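Local coordinates for protein NAD-dependent aldehyde dehydrogenase (Burkholderia multivorans, PDB 5UJU) that probably oxidises aldehydes to carboxylic acids with NAD+ as the electron acceptor, at residues Thr145-Met150 with Ala344-Gln349; Gln424-Pro429 with Ala434-Pro439. All coordinates share one frame; numbering follows the deposited sequence.

Interaction 1: residues Thr145-Met150 with Ala344-Gln349. With NA (sodium ion), chain C.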
ATOM      1  N   THR A 145      13.689 -14.001 -25.335  1.00 30.40           N
ATOM      2  CA  THR A 145      12.270 -13.696 -25.482  1.00 30.51           C
ATOM      3  C   THR A 145      11.773 -13.820 -26.913  1.00 28.44           C
ATOM      4  O   THR A 145      10.564 -13.962 -27.118  1.00 29.47           O
ATOM      5  CB  THR A 145      11.975 -12.274 -24.999  1.00 32.73           C
ATOM      6  OG1 THR A 145      12.524 -11.330 -25.934  1.00 34.44           O
ATOM      7  CG2 THR A 145      12.591 -12.045 -23.625  1.00 34.50           C
ATOM      8  N   GLY A 146      12.660 -13.736 -27.897  1.00 26.65           N
ATOM      9  CA  GLY A 146      12.264 -13.748 -29.289  1.00 31.48           C
ATOM     10  C   GLY A 146      11.922 -12.393 -29.866  1.00 32.91           C
ATOM     11  O   GLY A 146      11.515 -12.320 -31.039  1.00 30.09           O
ATOM     12  N   GLN A 147      12.054 -11.321 -29.084  1.00 34.33           N
ATOM     13  CA  GLN A 147      11.813  -9.988 -29.615  1.00 33.29           C
ATOM     14  C   GLN A 147      12.813  -9.663 -30.718  1.00 32.09           C
ATOM     15  O   GLN A 147      14.003  -9.979 -30.613  1.00 32.94           O
ATOM     16  CB  GLN A 147      11.897  -8.940 -28.499  1.00 27.35           C
ATOM     17  CG  GLN A 147      10.647  -8.891 -27.644  1.00 33.42           C
ATOM     18  CD  GLN A 147      10.789  -8.052 -26.392  1.00 40.25           C
ATOM     19  OE1 GLN A 147      11.735  -7.284 -26.236  1.00 35.87           O
ATOM     20  NE2 GLN A 147       9.822  -8.176 -25.500  1.00 51.13           N
ATOM     21  N   ALA A 148      12.314  -9.050 -31.791  1.00 30.19           N
ATOM     22  CA  ALA A 148      13.189  -8.524 -32.829  1.00 28.95           C
ATOM     23  C   ALA A 148      14.123  -7.475 -32.233  1.00 28.64           C
ATOM     24  O   ALA A 148      13.829  -6.856 -31.207  1.00 28.97           O
ATOM     25  CB  ALA A 148      12.374  -7.915 -33.979  1.00 30.10           C
ATOM     26  N   PHE A 149      15.265  -7.275 -32.888  1.00 38.27           N
ATOM     27  CA  PHE A 149      16.351  -6.546 -32.231  1.00 32.69           C
ATOM     28  C   PHE A 149      15.916  -5.155 -31.774  1.00 31.84           C
ATOM     29  O   PHE A 149      16.218  -4.739 -30.647  1.00 35.36           O
ATOM     30  CB  PHE A 149      17.575  -6.437 -33.133  1.00 35.65           C
ATOM     31  CG  PHE A 149      18.711  -5.685 -32.473  1.00 39.19           C
ATOM     32  CD1 PHE A 149      18.998  -4.373 -32.824  1.00 40.23           C
ATOM     33  CD2 PHE A 149      19.447  -6.280 -31.466  1.00 38.27           C
ATOM     34  CE1 PHE A 149      20.028  -3.681 -32.201  1.00 45.41           C
ATOM     35  CE2 PHE A 149      20.473  -5.589 -30.829  1.00 40.64           C
ATOM     36  CZ  PHE A 149      20.764  -4.288 -31.206  1.00 40.13           C
ATOM     37  N   MET A 150      15.234  -4.404 -32.640  1.00 29.84           N
ATOM     38  CA  MET A 150      14.886  -3.031 -32.279  1.00 29.81           C
ATOM     39  C   MET A 150      14.014  -2.987 -31.029  1.00 32.43           C
ATOM     40  O   MET A 150      14.252  -2.169 -30.129  1.00 31.96           O
ATOM     41  CB  MET A 150      14.195  -2.326 -33.442  1.00 34.34           C
ATOM     42  CG  MET A 150      13.898  -0.852 -33.189  1.00 55.79           C
ATOM     43  SD  MET A 150      15.373   0.181 -32.966  1.00 69.19           S
ATOM     44  CE  MET A 150      16.257  -0.110 -34.502  1.00 71.46           C
ATOM     45  N   ALA A 344       0.364  -7.354 -34.850  1.00 26.92           N
ATOM     46  CA  ALA A 344       1.563  -7.961 -35.419  1.00 28.71           C
ATOM     47  C   ALA A 344       2.813  -7.786 -34.557  1.00 32.69           C
ATOM     48  O   ALA A 344       3.697  -8.653 -34.579  1.00 35.43           O
ATOM     49  CB  ALA A 344       1.818  -7.369 -36.807  1.00 25.45           C
ATOM     50  N   LEU A 345       2.899  -6.690 -33.806  1.00 33.17           N
ATOM     51  CA  LEU A 345       4.054  -6.360 -32.981  1.00 31.53           C
ATOM     52  C   LEU A 345       4.429  -7.517 -32.063  1.00 29.58           C
ATOM     53  O   LEU A 345       3.655  -7.897 -31.180  1.00 27.59           O
ATOM     54  CB  LEU A 345       3.724  -5.124 -32.147  1.00 34.42           C
ATOM     55  CG  LEU A 345       4.243  -3.755 -32.558  1.00 41.70           C
ATOM     56  CD1 LEU A 345       3.803  -2.770 -31.497  1.00 50.80           C
ATOM     57  CD2 LEU A 345       5.755  -3.763 -32.685  1.00 37.22           C
ATOM     58  N   TYR A 346       5.611  -8.083 -32.276  1.00 30.29           N
ATOM     59  CA  TYR A 346       6.097  -9.180 -31.438  1.00 28.74           C
ATOM     60  C   TYR A 346       5.087 -10.336 -31.404  1.00 31.11           C
ATOM     61  O   TYR A 346       4.964 -11.052 -30.408  1.00 25.49           O
ATOM     62  CB  TYR A 346       6.438  -8.654 -30.029  1.00 22.64           C
ATOM     63  CG  TYR A 346       7.114  -9.636 -29.071  1.00 28.15           C
ATOM     64  CD1 TYR A 346       7.930 -10.668 -29.531  1.00 26.02           C
ATOM     65  CD2 TYR A 346       6.916  -9.521 -27.700  1.00 28.01           C
ATOM     66  CE1 TYR A 346       8.534 -11.562 -28.631  1.00 23.45           C
ATOM     67  CE2 TYR A 346       7.498 -10.391 -26.815  1.00 33.72           C
ATOM     68  CZ  TYR A 346       8.302 -11.407 -27.278  1.00 31.10           C
ATOM     69  OH  TYR A 346       8.863 -12.254 -26.359  1.00 31.82           O
ATOM     70  N   SER A 347       4.341 -10.519 -32.501  1.00 27.03           N
ATOM     71  CA  SER A 347       3.419 -11.649 -32.649  1.00 27.72           C
ATOM     72  C   SER A 347       2.411 -11.710 -31.506  1.00 28.47           C
ATOM     73  O   SER A 347       2.069 -12.787 -31.010  1.00 25.47           O
ATOM     74  CB  SER A 347       4.162 -12.982 -32.779  1.00 26.05           C
ATOM     75  OG  SER A 347       5.019 -13.000 -33.911  1.00 28.13           O
ATOM     76  N   GLY A 348       1.907 -10.542 -31.110  1.00 31.04           N
ATOM     77  CA  GLY A 348       0.885 -10.459 -30.077  1.00 27.18           C
ATOM     78  C   GLY A 348       1.321 -10.911 -28.705  1.00 36.37           C
ATOM     79  O   GLY A 348       0.468 -11.142 -27.840  1.00 33.87           O
ATOM     80  N   GLN A 349       2.634 -11.025 -28.469  1.00 32.60           N
ATOM     81  CA  GLN A 349       3.174 -11.488 -27.201  1.00 27.56           C
ATOM     82  C   GLN A 349       3.451 -10.343 -26.226  1.00 31.60           C
ATOM     83  O   GLN A 349       4.246 -10.505 -25.289  1.00 31.17           O
ATOM     84  CB  GLN A 349       4.448 -12.316 -27.440  1.00 29.68           C
ATOM     85  CG  GLN A 349       4.194 -13.603 -28.253  1.00 29.07           C
ATOM     86  CD  GLN A 349       5.470 -14.284 -28.744  1.00 32.08           C
ATOM     87  OE1 GLN A 349       5.758 -15.418 -28.363  1.00 30.37           O
ATOM     88  NE2 GLN A 349       6.223 -13.604 -29.620  1.00 27.83           N
TER
HETATM   89 NA    NA C 601      -2.228 -11.494 -28.029  1.00 38.50          NA
HETATM   90  O   HOH W   1      -0.972 -12.823 -26.202  1.00 41.70           O
HETATM   91  O   HOH W   2      -4.328 -12.828 -27.765  1.00 35.15           O
HETATM   92  O   HOH W   3      -3.330  -9.695 -26.505  1.00 50.15           O
HETATM   93  O   HOH W   4      -3.511 -10.518 -30.245  1.00 28.11           O

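Interaction 2: residues Gln424-Pro429 with Ala434-Pro439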
ATOM      1  N   GLN A 424       0.592 -18.521 -40.628  1.00 31.51           N
ATOM      2  CA  GLN A 424       1.543 -19.264 -41.445  1.00 31.42           C
ATOM      3  C   GLN A 424       2.895 -19.349 -40.748  1.00 28.88           C
ATOM      4  O   GLN A 424       3.209 -18.544 -39.874  1.00 27.39           O
ATOM      5  CB  GLN A 424       1.743 -18.600 -42.819  1.00 32.52           C
ATOM      6  CG  GLN A 424       0.464 -18.211 -43.546  1.00 29.23           C
ATOM      7  CD  GLN A 424      -0.390 -19.401 -43.899  1.00 36.26           C
ATOM      8  OE1 GLN A 424       0.019 -20.551 -43.728  1.00 34.71           O
ATOM      9  NE2 GLN A 424      -1.594 -19.132 -44.405  1.00 35.29           N
ATOM     10  N   THR A 425       3.674 -20.369 -41.117  1.00 30.25           N
ATOM     11  CA  THR A 425       5.067 -20.478 -40.687  1.00 28.44           C
ATOM     12  C   THR A 425       5.962 -19.759 -41.692  1.00 31.01           C
ATOM     13  O   THR A 425       5.864 -19.992 -42.904  1.00 29.58           O
ATOM     14  CB  THR A 425       5.480 -21.946 -40.564  1.00 29.83           C
ATOM     15  OG1 THR A 425       4.638 -22.594 -39.609  1.00 35.17           O
ATOM     16  CG2 THR A 425       6.934 -22.070 -40.117  1.00 32.11           C
ATOM     17  N   LEU A 426       6.858 -18.916 -41.190  1.00 24.04           N
ATOM     18  CA  LEU A 426       7.794 -18.208 -42.047  1.00 28.11           C
ATOM     19  C   LEU A 426       9.200 -18.775 -41.852  1.00 32.94           C
ATOM     20  O   LEU A 426       9.565 -19.213 -40.757  1.00 32.39           O
ATOM     21  CB  LEU A 426       7.795 -16.703 -41.736  1.00 24.98           C
ATOM     22  CG  LEU A 426       6.500 -15.879 -41.802  1.00 22.21           C
ATOM     23  CD1 LEU A 426       6.814 -14.405 -41.690  1.00 23.00           C
ATOM     24  CD2 LEU A 426       5.715 -16.177 -43.096  1.00 23.52           C
ATOM     25  N   GLN A 427       9.987 -18.764 -42.927  1.00 34.58           N
ATOM     26  CA  GLN A 427      11.406 -19.094 -42.864  1.00 36.67           C
ATOM     27  C   GLN A 427      12.146 -17.778 -42.694  1.00 30.61           C
ATOM     28  O   GLN A 427      12.100 -16.916 -43.578  1.00 26.29           O
ATOM     29  CB  GLN A 427      11.880 -19.849 -44.108  1.00 32.08           C
ATOM     30  CG  GLN A 427      13.372 -20.223 -44.068  1.00 24.14           C
ATOM     31  CD  GLN A 427      13.712 -21.240 -43.001  1.00 32.94           C
ATOM     32  OE1 GLN A 427      12.829 -21.849 -42.409  1.00 32.81           O
ATOM     33  NE2 GLN A 427      15.008 -21.408 -42.726  1.00 30.82           N
ATOM     34  N   HIS A 428      12.770 -17.605 -41.539  1.00 27.94           N
ATOM     35  CA  HIS A 428      13.518 -16.382 -41.269  1.00 30.45           C
ATOM     36  C   HIS A 428      14.702 -16.303 -42.221  1.00 33.40           C
ATOM     37  O   HIS A 428      15.476 -17.261 -42.316  1.00 34.36           O
ATOM     38  CB  HIS A 428      13.997 -16.352 -39.816  1.00 30.97           C
ATOM     39  CG  HIS A 428      14.398 -14.986 -39.345  1.00 30.09           C
ATOM     40  ND1 HIS A 428      15.454 -14.290 -39.891  1.00 27.89           N
ATOM     41  CD2 HIS A 428      13.874 -14.183 -38.390  1.00 28.78           C
ATOM     42  CE1 HIS A 428      15.561 -13.116 -39.295  1.00 30.66           C
ATOM     43  NE2 HIS A 428      14.619 -13.030 -38.375  1.00 28.61           N
ATOM     44  N   PRO A 429      14.895 -15.186 -42.922  1.00 32.59           N
ATOM     45  CA  PRO A 429      15.982 -15.129 -43.915  1.00 34.14           C
ATOM     46  C   PRO A 429      17.376 -15.237 -43.310  1.00 34.54           C
ATOM     47  O   PRO A 429      18.307 -15.638 -44.019  1.00 34.06           O
ATOM     48  CB  PRO A 429      15.777 -13.766 -44.586  1.00 35.63           C
ATOM     49  CG  PRO A 429      14.394 -13.335 -44.195  1.00 41.03           C
ATOM     50  CD  PRO A 429      14.133 -13.932 -42.858  1.00 32.81           C
ATOM     51  N   ALA A 434      14.793 -20.307 -36.671  1.00 29.19           N
ATOM     52  CA  ALA A 434      13.919 -19.457 -35.881  1.00 29.22           C
ATOM     53  C   ALA A 434      12.475 -19.953 -35.954  1.00 34.06           C
ATOM     54  O   ALA A 434      12.052 -20.558 -36.945  1.00 34.77           O
ATOM     55  CB  ALA A 434      13.991 -18.015 -36.370  1.00 28.45           C
ATOM     56  N   ARG A 435      11.729 -19.710 -34.870  1.00 30.10           N
ATOM     57  CA  ARG A 435      10.319 -20.076 -34.727  1.00 31.59           C
ATOM     58  C   ARG A 435       9.492 -18.820 -35.000  1.00 33.04           C
ATOM     59  O   ARG A 435       9.374 -17.944 -34.139  1.00 33.19           O
ATOM     60  CB  ARG A 435      10.055 -20.637 -33.328  1.00 29.96           C
ATOM     61  CG  ARG A 435       8.641 -21.169 -33.093  1.00 33.32           C
ATOM     62  CD  ARG A 435       8.373 -21.337 -31.595  1.00 38.12           C
ATOM     63  NE  ARG A 435       9.238 -22.346 -31.006  1.00 41.06           N
ATOM     64  CZ  ARG A 435      10.169 -22.102 -30.086  1.00 37.73           C
ATOM     65  NH1 ARG A 435      10.367 -20.876 -29.630  1.00 33.88           N
ATOM     66  NH2 ARG A 435      10.912 -23.099 -29.629  1.00 41.93           N
ATOM     67  N   VAL A 436       8.937 -18.714 -36.208  1.00 23.97           N
ATOM     68  CA  VAL A 436       8.236 -17.507 -36.638  1.00 27.53           C
ATOM     69  C   VAL A 436       6.857 -17.920 -37.140  1.00 28.98           C
ATOM     70  O   VAL A 436       6.754 -18.810 -37.993  1.00 27.63           O
ATOM     71  CB  VAL A 436       9.007 -16.756 -37.743  1.00 28.89           C
ATOM     72  CG1 VAL A 436       8.301 -15.437 -38.124  1.00 25.91           C
ATOM     73  CG2 VAL A 436      10.451 -16.494 -37.352  1.00 26.58           C
ATOM     74  N   ARG A 437       5.809 -17.248 -36.644  1.00 26.61           N
ATOM     75  CA  ARG A 437       4.425 -17.517 -37.019  1.00 36.40           C
ATOM     76  C   ARG A 437       3.664 -16.208 -37.185  1.00 31.51           C
ATOM     77  O   ARG A 437       3.786 -15.309 -36.350  1.00 31.97           O
ATOM     78  CB  ARG A 437       3.700 -18.345 -35.945  1.00 34.69           C
ATOM     79  CG  ARG A 437       4.327 -19.657 -35.575  1.00 36.55           C
ATOM     80  CD  ARG A 437       4.243 -20.629 -36.723  1.00 32.85           C
ATOM     81  NE  ARG A 437       4.488 -22.009 -36.302  1.00 35.45           N
ATOM     82  CZ  ARG A 437       5.678 -22.594 -36.326  1.00 42.53           C
ATOM     83  NH1 ARG A 437       6.738 -21.913 -36.744  1.00 46.35           N
ATOM     84  NH2 ARG A 437       5.808 -23.856 -35.934  1.00 42.81           N
ATOM     85  N   THR A 438       2.846 -16.119 -38.241  1.00 33.23           N
ATOM     86  CA  THR A 438       2.058 -14.916 -38.514  1.00 29.97           C
ATOM     87  C   THR A 438       0.759 -14.938 -37.711  1.00 29.70           C
ATOM     88  O   THR A 438       0.352 -15.991 -37.218  1.00 27.50           O
ATOM     89  CB  THR A 438       1.759 -14.799 -40.014  1.00 32.70           C
ATOM     90  OG1 THR A 438       0.987 -15.924 -40.466  1.00 27.95           O
ATOM     91  CG2 THR A 438       3.060 -14.731 -40.798  1.00 32.89           C
ATOM     92  N   PRO A 439       0.083 -13.793 -37.563  1.00 30.42           N
ATOM     93  CA  PRO A 439      -1.109 -13.764 -36.708  1.00 30.11           C
ATOM     94  C   PRO A 439      -2.284 -14.555 -37.272  1.00 33.68           C
ATOM     95  O   PRO A 439      -2.502 -14.647 -38.487  1.00 28.63           O
ATOM     96  CB  PRO A 439      -1.451 -12.272 -36.624  1.00 31.03           C
ATOM     97  CG  PRO A 439      -0.158 -11.565 -36.916  1.00 23.94           C
ATOM     98  CD  PRO A 439       0.517 -12.429 -37.932  1.00 25.13           C
TER
HETATM   99  O   HOH W   5       9.663 -20.566 -38.356  1.00 27.01           O
HETATM  100  O   HOH W   6      13.121 -19.783 -39.651  1.00 28.93           O

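Interaction 1: residues Thr145-Met150 with Ala344-Gln349
The backbones of Gln147 and Tyr346 approach to 6.1 Å between their CA atoms, a spacing bridged mainly by one aromatic side chain. Tyr346 extends its ring from the second segment with CG anti to the backbone N (chi1 -173°), a torsion that aims the hydroxyl at Thr145, the last residue of helix 134-145. There Tyr346 OH donates to Thr145 O at 2.5 Å; the oxygen lies at the ring edge, but the hydroxyl approaches it from above the carbonyl plane. One ring face receives Gln147: its CG sits 3.4 Å from the Tyr346 ring centroid, 9° off the normal, a CH-pi contact over the centre. Beyond it the Gln147 amide stands perpendicular to the ring, with NE2 3.5 Å from Tyr346 CE2. Gln349 CB occupies the opposite face toward the rim, so the phenol is held on both faces and at its hydroxyl.

Each segment is also braced internally. Thr145 OG1 accepts from Gln147 N at 3.2 Å, an ST turn, and is hydrogen-bonded to Val141 O. Tyr346 O takes Gln349 N and Gln349 NE2 from opposite faces of its plane. Gly348 O binds a sodium ion at 2.7 Å, with four waters and Gly458 O. Gly348 and Gln349 match the start of the Gly-Gln-x-Cys motif that in other aldehyde dehydrogenases carries the nucleophilic cysteine, and probably does so here.

The contact thus joins the turn between helices 134-145 and 149-156, where Gly146 has positive phi, to the loop running from helix 332-344 toward strand 356-360, beside helix 391-398.

Interaction 2: residues Gln424-Pro429 with Ala434-Pro439
Thr425 and Arg437 form a single antiparallel bridge, a non-hydrogen-bonded pair with CA atoms 4.8 Å apart, and the bonds on either side of it fix the register. Toward the open ends of the loop, Thr438 N donates to Gln424 O at 2.9 Å. Gln424 N donates instead to a side chain, Thr438 OG1, at 2.6 Å; a chi1 of 61° places that oxygen between the backbone N and the carbonyl carbon of Thr438. On the other side Leu426 N reaches Val436 O at 3.2 Å.

The tight part is apolar. Leu426 CB meets Val436 CG1 at 3.9 Å, while Leu426 CG abuts Thr438 CG2 at 3.8 Å, the latter two side chains crossing at about a right angle. Both Leu426 and Val436 also pack on Ile398 of helix 391-398. Beyond them His428 and Ala434 touch through their CB atoms.

The solvent-facing side is that of Thr425, which is exposed. Its side chain runs alongside Arg437, and Thr425 OG1 lies over one guanidinium face, 3.4 Å from Arg437 NE at an angle too poor for a hydrogen bond. The contact becomes looser where the backbones separate toward Ala434, and water takes over the pairing: one molecule accepts from Val436 N at 2.9 Å and hydrogen-bonds to Leu426 O and Ala434 O, and a second joins His428 N to Ala434 O.

Direct bonds near the bridge giving way to water-mediated ones beyond it imply a hairpin-like excursion stitched firmly at its base, in which Leu426 O, Val436 N, His428 N and Ala434 O are linked across the wider part through water.

From the N terminus, interaction 1 comes first and is long-range: 193 residues, including six of the seven strands of the sheet built around 191-211, separate 145-150 from 344-349; only 554-562 comes later. Interaction 2 begins after that loop has closed and is local, joining 424-429 to 434-439 across four residues between strands 418-421 and 440-445. The two are therefore in series, neither nesting nor crossing. Their centres lie about 12 Å apart, and Ser347 packs near Arg437. Helix 391-398 and the loop after it serve both: Gly146 hydrogen-bonds to Ala400 and Ser347 to Ile398, while Arg435 hydrogen-bonds to Ile401. Together they tie the turn between helices 134-145 and 149-156 to the sheet edge at strands 418-421 and 440-445.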